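Long-range contacts in ABC transporter, substrate binding protein (Aeropyrum pernix, PDB 3EAF), which probably binds a small solute outside the cell and delivers it to the membrane permease of an ABC transporter: residues 24-35 / 290-301; 112-120 / 317-325. One frame throughout, in Å; residues are numbered along the deposited sequence.

Interaction 1: residues 24-35 / 290-301; sequences YSLGAELAFKYF and VVQGFVNVWLLI
Gly-27 and Gly-293 let helices 18-38 and 288-304 meet backbone to backbone, packing on one flank of the N-terminal lobe of this periplasmic-binding-protein fold. The segment axes approach to 6.2 Å at a crossing angle of -40°, close enough for CA-H...O contacts: Gly-27 CA lies 3.3 Å from Val-290 O, and Gly-293 CA reaches Tyr-24 O. Between the two glycines themselves, Gly-27 C comes within 3.8 Å of Gly-293 C.

Phe-294 fills the groove beyond the glycines as a knob among Gly-27, Leu-30, Ala-31 and Phe-35. Its CB rests near Gly-27 O, and a chi1 of -161°, with CG opposite the backbone N, carries the ring along helix 18-38. CG and CD1 then lie beneath Ala-31 CB, which sits over the ring face 3.7 Å from the centroid; CE1 meets Ala-31 CA, while CE2 and CZ end against Phe-35 CE2. The Phe-35 ring continues to Trp-298, placing CZ over the indole face, and Ile-301 CG2 lies over one face of the Phe-35 ring, toward its rim, while CG1 touches CD2.

On the other flank, Val-297 CG2 sits over the Phe-32 ring, whose stacking on Tyr-52 joins the pair to strand 47-56. Tyr-24 lays its ring over Gly-293 CA, and Asn-296 approaches at the ring edge, its ND2 donating a bent 2.8 Å hydrogen bond to Tyr-24 OH from an amide plane nearly perpendicular to the ring.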
# COMPACT_ATOMS: atom_id res chain seq x y z
N TYR A 24 -0.15 5.78 -8.53
CA TYR A 24 -0.38 4.34 -8.61
C TYR A 24 -0.91 3.94 -10.00
O TYR A 24 -0.45 2.96 -10.59
CB TYR A 24 -1.37 3.93 -7.53
CG TYR A 24 -1.80 2.47 -7.53
CD1 TYR A 24 -1.12 1.53 -6.76
CD2 TYR A 24 -2.92 2.05 -8.25
CE1 TYR A 24 -1.52 0.20 -6.73
CE2 TYR A 24 -3.32 0.72 -8.23
CZ TYR A 24 -2.62 -0.20 -7.46
OH TYR A 24 -3.02 -1.52 -7.43
N SER A 25 -1.89 4.69 -10.50
CA SER A 25 -2.46 4.42 -11.83
C SER A 25 -1.42 4.53 -12.94
O SER A 25 -1.35 3.68 -13.82
CB SER A 25 -3.63 5.36 -12.14
OG SER A 25 -4.18 5.01 -13.39
N LEU A 26 -0.62 5.59 -12.89
CA LEU A 26 0.48 5.78 -13.83
C LEU A 26 1.46 4.60 -13.80
O LEU A 26 1.88 4.12 -14.85
CB LEU A 26 1.21 7.10 -13.57
CG LEU A 26 2.50 7.40 -14.36
CD1 LEU A 26 2.30 7.33 -15.89
CD2 LEU A 26 3.07 8.76 -13.97
N GLY A 27 1.83 4.16 -12.60
CA GLY A 27 2.76 3.03 -12.46
C GLY A 27 2.20 1.72 -12.98
O GLY A 27 2.91 0.93 -13.58
N ALA A 28 0.91 1.48 -12.73
CA ALA A 28 0.26 0.27 -13.21
C ALA A 28 0.19 0.24 -14.74
O ALA A 28 0.45 -0.80 -15.35
CB ALA A 28 -1.15 0.13 -12.61
N GLU A 29 -0.13 1.38 -15.35
CA GLU A 29 -0.21 1.48 -16.80
C GLU A 29 1.16 1.33 -17.44
O GLU A 29 1.31 0.61 -18.42
CB GLU A 29 -0.87 2.79 -17.23
CG GLU A 29 -2.37 2.79 -17.04
CD GLU A 29 -3.06 3.86 -17.89
OE1 GLU A 29 -2.94 5.06 -17.57
OE2 GLU A 29 -3.71 3.48 -18.88
N LEU A 30 2.16 2.00 -16.86
CA LEU A 30 3.55 1.83 -17.29
C LEU A 30 3.94 0.36 -17.32
O LEU A 30 4.54 -0.10 -18.29
CB LEU A 30 4.52 2.59 -16.38
CG LEU A 30 4.80 4.06 -16.68
CD1 LEU A 30 5.86 4.54 -15.70
CD2 LEU A 30 5.24 4.28 -18.13
N ALA A 31 3.59 -0.37 -16.26
CA ALA A 31 3.93 -1.80 -16.15
C ALA A 31 3.23 -2.67 -17.19
O ALA A 31 3.87 -3.52 -17.80
CB ALA A 31 3.63 -2.31 -14.74
N PHE A 32 1.94 -2.45 -17.39
CA PHE A 32 1.20 -3.15 -18.43
C PHE A 32 1.85 -2.94 -19.81
O PHE A 32 2.10 -3.90 -20.55
CB PHE A 32 -0.26 -2.71 -18.47
CG PHE A 32 -1.13 -3.34 -17.41
CD1 PHE A 32 -1.19 -4.73 -17.27
CD2 PHE A 32 -1.93 -2.55 -16.59
CE1 PHE A 32 -2.02 -5.32 -16.30
CE2 PHE A 32 -2.76 -3.12 -15.61
CZ PHE A 32 -2.81 -4.51 -15.47
N LYS A 33 2.12 -1.68 -20.14
CA LYS A 33 2.70 -1.36 -21.44
C LYS A 33 4.11 -1.94 -21.57
O LYS A 33 4.47 -2.47 -22.62
CB LYS A 33 2.71 0.15 -21.69
CG LYS A 33 1.32 0.77 -21.81
CD LYS A 33 1.43 2.28 -21.89
CE LYS A 33 0.10 2.95 -22.21
NZ LYS A 33 0.31 4.40 -22.45
N TYR A 34 4.89 -1.84 -20.49
CA TYR A 34 6.27 -2.32 -20.45
C TYR A 34 6.36 -3.81 -20.72
O TYR A 34 7.02 -4.23 -21.67
CB TYR A 34 6.95 -1.99 -19.13
CG TYR A 34 8.40 -2.42 -19.02
CD1 TYR A 34 9.41 -1.71 -19.69
CD2 TYR A 34 8.77 -3.52 -18.26
CE1 TYR A 34 10.74 -2.10 -19.59
CE2 TYR A 34 10.10 -3.92 -18.15
CZ TYR A 34 11.08 -3.21 -18.81
OH TYR A 34 12.40 -3.60 -18.70
N PHE A 35 5.70 -4.61 -19.88
CA PHE A 35 5.81 -6.06 -19.98
C PHE A 35 5.14 -6.61 -21.24
O PHE A 35 5.65 -7.57 -21.84
CB PHE A 35 5.31 -6.75 -18.70
CG PHE A 35 6.16 -6.46 -17.49
CD1 PHE A 35 7.47 -6.94 -17.41
CD2 PHE A 35 5.66 -5.71 -16.43
CE1 PHE A 35 8.27 -6.67 -16.30
CE2 PHE A 35 6.45 -5.44 -15.30
CZ PHE A 35 7.75 -5.92 -15.24
N VAL A 290 4.15 5.54 -8.09
CA VAL A 290 4.41 4.86 -9.35
C VAL A 290 4.96 3.45 -9.10
O VAL A 290 4.51 2.49 -9.73
CB VAL A 290 5.35 5.69 -10.26
CG1 VAL A 290 5.67 4.95 -11.57
CG2 VAL A 290 4.73 7.06 -10.57
N VAL A 291 5.91 3.32 -8.18
CA VAL A 291 6.43 2.01 -7.80
C VAL A 291 5.30 1.09 -7.31
O VAL A 291 5.23 -0.07 -7.71
CB VAL A 291 7.55 2.12 -6.73
CG1 VAL A 291 8.02 0.73 -6.30
CG2 VAL A 291 8.72 2.95 -7.25
N GLN A 292 4.42 1.61 -6.46
CA GLN A 292 3.36 0.81 -5.85
C GLN A 292 2.41 0.23 -6.88
O GLN A 292 1.97 -0.92 -6.75
CB GLN A 292 2.60 1.63 -4.79
CG GLN A 292 3.46 1.93 -3.57
CD GLN A 292 2.73 2.69 -2.49
OE1 GLN A 292 2.82 3.90 -2.42
NE2 GLN A 292 2.03 1.97 -1.63
N GLY A 293 2.12 1.02 -7.92
CA GLY A 293 1.31 0.55 -9.05
C GLY A 293 2.04 -0.46 -9.91
O GLY A 293 1.49 -1.50 -10.26
N PHE A 294 3.30 -0.15 -10.23
CA PHE A 294 4.14 -1.01 -11.07
C PHE A 294 4.29 -2.41 -10.47
O PHE A 294 4.14 -3.41 -11.18
CB PHE A 294 5.51 -0.35 -11.27
CG PHE A 294 6.29 -0.90 -12.44
CD1 PHE A 294 6.22 -0.29 -13.69
CD2 PHE A 294 7.11 -2.02 -12.29
CE1 PHE A 294 6.95 -0.79 -14.78
CE2 PHE A 294 7.84 -2.53 -13.37
CZ PHE A 294 7.75 -1.91 -14.61
N VAL A 295 4.59 -2.48 -9.17
CA VAL A 295 4.83 -3.77 -8.52
C VAL A 295 3.60 -4.66 -8.42
O VAL A 295 3.74 -5.89 -8.39
CB VAL A 295 5.52 -3.64 -7.13
CG1 VAL A 295 6.92 -3.03 -7.27
CG2 VAL A 295 4.64 -2.87 -6.12
N ASN A 296 2.41 -4.06 -8.36
CA ASN A 296 1.18 -4.86 -8.39
C ASN A 296 1.00 -5.58 -9.72
O ASN A 296 0.72 -6.77 -9.76
CB ASN A 296 -0.06 -4.02 -8.02
CG ASN A 296 -0.19 -3.81 -6.51
OD1 ASN A 296 0.74 -4.11 -5.75
ND2 ASN A 296 -1.34 -3.30 -6.06
N VAL A 297 1.21 -4.85 -10.82
CA VAL A 297 1.16 -5.45 -12.15
C VAL A 297 2.27 -6.50 -12.30
O VAL A 297 2.03 -7.60 -12.82
CB VAL A 297 1.26 -4.37 -13.25
CG1 VAL A 297 1.37 -5.00 -14.63
CG2 VAL A 297 0.04 -3.43 -13.17
N TRP A 298 3.47 -6.17 -11.82
CA TRP A 298 4.63 -7.07 -11.95
C TRP A 298 4.39 -8.39 -11.24
O TRP A 298 4.80 -9.44 -11.74
CB TRP A 298 5.89 -6.41 -11.39
CG TRP A 298 7.19 -6.96 -11.94
CD1 TRP A 298 7.37 -8.09 -12.71
CD2 TRP A 298 8.50 -6.40 -11.75
NE1 TRP A 298 8.71 -8.24 -13.02
CE2 TRP A 298 9.42 -7.23 -12.43
CE3 TRP A 298 8.98 -5.28 -11.06
CZ2 TRP A 298 10.80 -6.97 -12.44
CZ3 TRP A 298 10.36 -5.02 -11.08
CH2 TRP A 298 11.24 -5.86 -11.78
N LEU A 299 3.75 -8.35 -10.07
CA LEU A 299 3.41 -9.57 -9.35
C LEU A 299 2.52 -10.47 -10.21
O LEU A 299 2.71 -11.68 -10.24
CB LEU A 299 2.74 -9.26 -8.00
CG LEU A 299 2.38 -10.47 -7.12
CD1 LEU A 299 3.65 -11.15 -6.57
CD2 LEU A 299 1.44 -10.07 -5.99
N LEU A 300 1.55 -9.87 -10.90
CA LEU A 300 0.71 -10.59 -11.85
C LEU A 300 1.53 -11.22 -12.98
O LEU A 300 1.33 -12.39 -13.33
CB LEU A 300 -0.38 -9.67 -12.41
CG LEU A 300 -1.27 -10.21 -13.53
CD1 LEU A 300 -2.14 -11.36 -13.02
CD2 LEU A 300 -2.12 -9.10 -14.13
N ILE A 301 2.45 -10.45 -13.56
CA ILE A 301 3.34 -10.92 -14.62
C ILE A 301 4.11 -12.17 -14.18
O ILE A 301 4.19 -13.15 -14.92
CB ILE A 301 4.36 -9.83 -15.06
CG1 ILE A 301 3.65 -8.57 -15.59
CG2 ILE A 301 5.38 -10.37 -16.07
CD1 ILE A 301 2.56 -8.83 -16.61

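Interaction 2: residues 112-120 / 317-325; sequences LVKPFNFYP and GEALKEALE. With MG (magnesium ion), chain C.
Phe-116 and Phe-118 press their rings against helix 317-326 from the type I turn 114-117 and the short edge strand that follows it. The tight part lies over their faces. Lys-321 CD stands almost centrally above the Phe-116 ring, 3.6 Å from its centroid, while Gly-317 O and Glu-318 CA meet the rim at CE1. One helical turn on, Leu-324 covers a face of Phe-118: CD1 lies 3.8 Å from the centroid, and CB touches CE1. His-346 stacks on Phe-118 and Tyr-341 meets it edge-to-face.

Toward the partly exposed side, Pro-115 CB only loosely meets Lys-321 CE, at 4.2 Å; Pro-115 O is buried against Lys-321 CD without a hydrogen-bond partner. Bends at chi3 and chi4 carry the ammonium toward the helix's C-terminal end, where NZ makes a 2.8 Å salt bridge to Glu-325 OE1, on the syn side but 33° out of the carboxylate plane. Glu-325 OE2 is hydrogen-bonded to His-346 NE2. The backbone O of Glu-325 binds magnesium at 2.5 Å, with Tyr-341 O and three waters, one donating to Leu-324 O. CH-pi contacts thus join rings and helix without a hydrogen bond between the segments; from Glu-325 the metal takes the main-chain carbonyl, while Asp-340 supplies OD1.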
# COMPACT_ATOMS: atom_id res chain seq x y z
N LEU A 112 -6.06 -11.31 4.08
CA LEU A 112 -5.09 -12.41 4.17
C LEU A 112 -5.70 -13.81 4.11
O LEU A 112 -5.06 -14.73 3.61
CB LEU A 112 -4.22 -12.26 5.42
CG LEU A 112 -3.34 -11.00 5.51
CD1 LEU A 112 -2.76 -10.82 6.90
CD2 LEU A 112 -2.23 -11.01 4.47
N VAL A 113 -6.93 -13.95 4.61
CA VAL A 113 -7.62 -15.24 4.64
C VAL A 113 -8.57 -15.45 3.45
O VAL A 113 -9.24 -16.49 3.35
CB VAL A 113 -8.40 -15.45 5.98
CG1 VAL A 113 -7.44 -15.58 7.14
CG2 VAL A 113 -9.41 -14.31 6.21
N LYS A 114 -8.60 -14.48 2.55
CA LYS A 114 -9.46 -14.55 1.36
C LYS A 114 -8.65 -15.14 0.21
O LYS A 114 -7.61 -14.60 -0.14
CB LYS A 114 -10.01 -13.16 1.00
CG LYS A 114 -10.74 -12.43 2.14
CD LYS A 114 -12.04 -13.13 2.50
CE LYS A 114 -12.82 -12.34 3.54
NZ LYS A 114 -13.94 -13.14 4.11
N PRO A 115 -9.12 -16.27 -0.35
CA PRO A 115 -8.27 -17.07 -1.24
C PRO A 115 -7.74 -16.38 -2.50
O PRO A 115 -6.69 -16.76 -2.98
CB PRO A 115 -9.17 -18.26 -1.61
CG PRO A 115 -10.18 -18.33 -0.49
CD PRO A 115 -10.45 -16.88 -0.18
N PHE A 116 -8.44 -15.38 -3.02
CA PHE A 116 -8.02 -14.76 -4.29
C PHE A 116 -7.41 -13.37 -4.14
O PHE A 116 -7.08 -12.74 -5.15
CB PHE A 116 -9.16 -14.78 -5.32
CG PHE A 116 -9.32 -16.10 -6.01
CD1 PHE A 116 -8.76 -16.32 -7.27
CD2 PHE A 116 -9.99 -17.16 -5.38
CE1 PHE A 116 -8.90 -17.56 -7.91
CE2 PHE A 116 -10.14 -18.40 -6.01
CZ PHE A 116 -9.58 -18.60 -7.28
N ASN A 117 -7.23 -12.92 -2.90
CA ASN A 117 -6.64 -11.61 -2.64
C ASN A 117 -5.16 -11.67 -2.27
O ASN A 117 -4.75 -12.45 -1.40
CB ASN A 117 -7.43 -10.85 -1.56
CG ASN A 117 -8.82 -10.45 -2.03
OD1 ASN A 117 -9.02 -9.35 -2.56
ND2 ASN A 117 -9.77 -11.34 -1.87
N PHE A 118 -4.36 -10.85 -2.96
CA PHE A 118 -2.91 -10.79 -2.76
C PHE A 118 -2.46 -9.33 -2.81
O PHE A 118 -3.10 -8.48 -3.43
CB PHE A 118 -2.17 -11.56 -3.87
CG PHE A 118 -2.49 -13.03 -3.93
CD1 PHE A 118 -1.67 -13.95 -3.28
CD2 PHE A 118 -3.57 -13.50 -4.66
CE1 PHE A 118 -1.94 -15.32 -3.34
CE2 PHE A 118 -3.86 -14.87 -4.73
CZ PHE A 118 -3.04 -15.78 -4.07
N TYR A 119 -1.36 -9.03 -2.13
CA TYR A 119 -0.66 -7.75 -2.31
C TYR A 119 0.79 -7.95 -1.91
O TYR A 119 1.07 -8.71 -0.99
CB TYR A 119 -1.33 -6.61 -1.52
CG TYR A 119 -1.75 -6.94 -0.10
CD1 TYR A 119 -0.84 -6.86 0.96
CD2 TYR A 119 -3.07 -7.32 0.19
CE1 TYR A 119 -1.22 -7.18 2.26
CE2 TYR A 119 -3.45 -7.63 1.50
CZ TYR A 119 -2.52 -7.56 2.53
OH TYR A 119 -2.90 -7.85 3.82
N PRO A 120 1.73 -7.29 -2.62
CA PRO A 120 3.16 -7.52 -2.43
C PRO A 120 3.78 -6.72 -1.26
O PRO A 120 4.83 -6.10 -1.42
CB PRO A 120 3.75 -7.06 -3.76
CG PRO A 120 2.87 -5.92 -4.16
CD PRO A 120 1.48 -6.27 -3.66
N GLY A 317 -8.11 -17.31 -13.68
CA GLY A 317 -7.75 -16.69 -12.40
C GLY A 317 -7.30 -17.67 -11.33
O GLY A 317 -6.46 -17.34 -10.50
N GLU A 318 -7.86 -18.88 -11.36
CA GLU A 318 -7.47 -19.95 -10.43
C GLU A 318 -6.05 -20.46 -10.67
O GLU A 318 -5.35 -20.82 -9.72
CB GLU A 318 -8.47 -21.10 -10.51
CG GLU A 318 -8.26 -22.19 -9.48
CD GLU A 318 -9.38 -23.21 -9.47
OE1 GLU A 318 -9.55 -23.90 -10.50
OE2 GLU A 318 -10.08 -23.31 -8.44
N ALA A 319 -5.63 -20.51 -11.94
CA ALA A 319 -4.25 -20.88 -12.27
C ALA A 319 -3.29 -19.83 -11.71
O ALA A 319 -2.22 -20.16 -11.20
CB ALA A 319 -4.08 -21.03 -13.78
N LEU A 320 -3.69 -18.56 -11.80
CA LEU A 320 -2.89 -17.44 -11.28
C LEU A 320 -2.81 -17.45 -9.75
O LEU A 320 -1.72 -17.25 -9.20
CB LEU A 320 -3.45 -16.10 -11.77
CG LEU A 320 -3.31 -15.80 -13.27
CD1 LEU A 320 -4.06 -14.53 -13.64
CD2 LEU A 320 -1.85 -15.70 -13.70
N LYS A 321 -3.94 -17.70 -9.08
CA LYS A 321 -3.96 -17.81 -7.61
C LYS A 321 -3.01 -18.89 -7.11
O LYS A 321 -2.26 -18.68 -6.16
CB LYS A 321 -5.38 -18.11 -7.08
CG LYS A 321 -5.36 -18.94 -5.77
CD LYS A 321 -6.69 -18.96 -5.07
CE LYS A 321 -7.02 -20.34 -4.50
NZ LYS A 321 -6.07 -20.87 -3.49
N GLU A 322 -3.07 -20.06 -7.74
CA GLU A 322 -2.29 -21.21 -7.30
C GLU A 322 -0.80 -21.00 -7.52
O GLU A 322 0.02 -21.40 -6.69
CB GLU A 322 -2.82 -22.48 -7.96
CG GLU A 322 -4.23 -22.86 -7.47
CD GLU A 322 -4.76 -24.16 -8.03
OE1 GLU A 322 -4.07 -24.82 -8.84
OE2 GLU A 322 -5.91 -24.53 -7.66
N ALA A 323 -0.45 -20.34 -8.63
CA ALA A 323 0.92 -19.95 -8.92
C ALA A 323 1.47 -18.97 -7.88
O ALA A 323 2.62 -19.07 -7.49
CB ALA A 323 1.03 -19.35 -10.32
N LEU A 324 0.63 -18.02 -7.45
CA LEU A 324 1.05 -17.05 -6.43
C LEU A 324 1.29 -17.73 -5.07
O LEU A 324 2.10 -17.25 -4.28
CB LEU A 324 0.03 -15.91 -6.32
CG LEU A 324 0.00 -14.90 -7.47
CD1 LEU A 324 -1.32 -14.11 -7.49
CD2 LEU A 324 1.21 -13.96 -7.43
N GLU A 325 0.61 -18.84 -4.84
CA GLU A 325 0.76 -19.62 -3.61
C GLU A 325 1.92 -20.62 -3.64
O GLU A 325 2.35 -21.11 -2.59
CB GLU A 325 -0.56 -20.34 -3.28
CG GLU A 325 -1.67 -19.41 -2.81
CD GLU A 325 -2.99 -20.11 -2.55
OE1 GLU A 325 -3.26 -21.15 -3.18
OE2 GLU A 325 -3.77 -19.60 -1.71
MG MG C . 3.85 -19.88 -1.09
O HOH W 1 3.84 -18.14 -2.60
O HOH W 2 5.49 -21.69 -1.66
O HOH W 3 4.23 -20.81 1.28

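Helix 288-304 joins the two contacts, whose centres lie 18 Å apart: one flank packs on helix 18-38 in interaction 1, and Asn-296 and Leu-300 take part on both sides, whereas Leu-299 and Val-295 reach only the segments of interaction 2. Leu-299 CG meets Leu-324 CD2 at 3.7 Å, and Leu-300 CD1 meets Leu-320 CD1 at 3.8 Å. Asn-296 also packs on Pro-120, the last residue of 112-120, past the short strand. Magnesium is bound directly in interaction 2 alone, where the Phe-118 side chain is about 4 Å from that of Tyr-341. Interaction 1 is a step removed: helix 288-304 touches Tyr-341 through Leu-299, and the Asn-296 side chain is about 7 Å from that of Tyr-341.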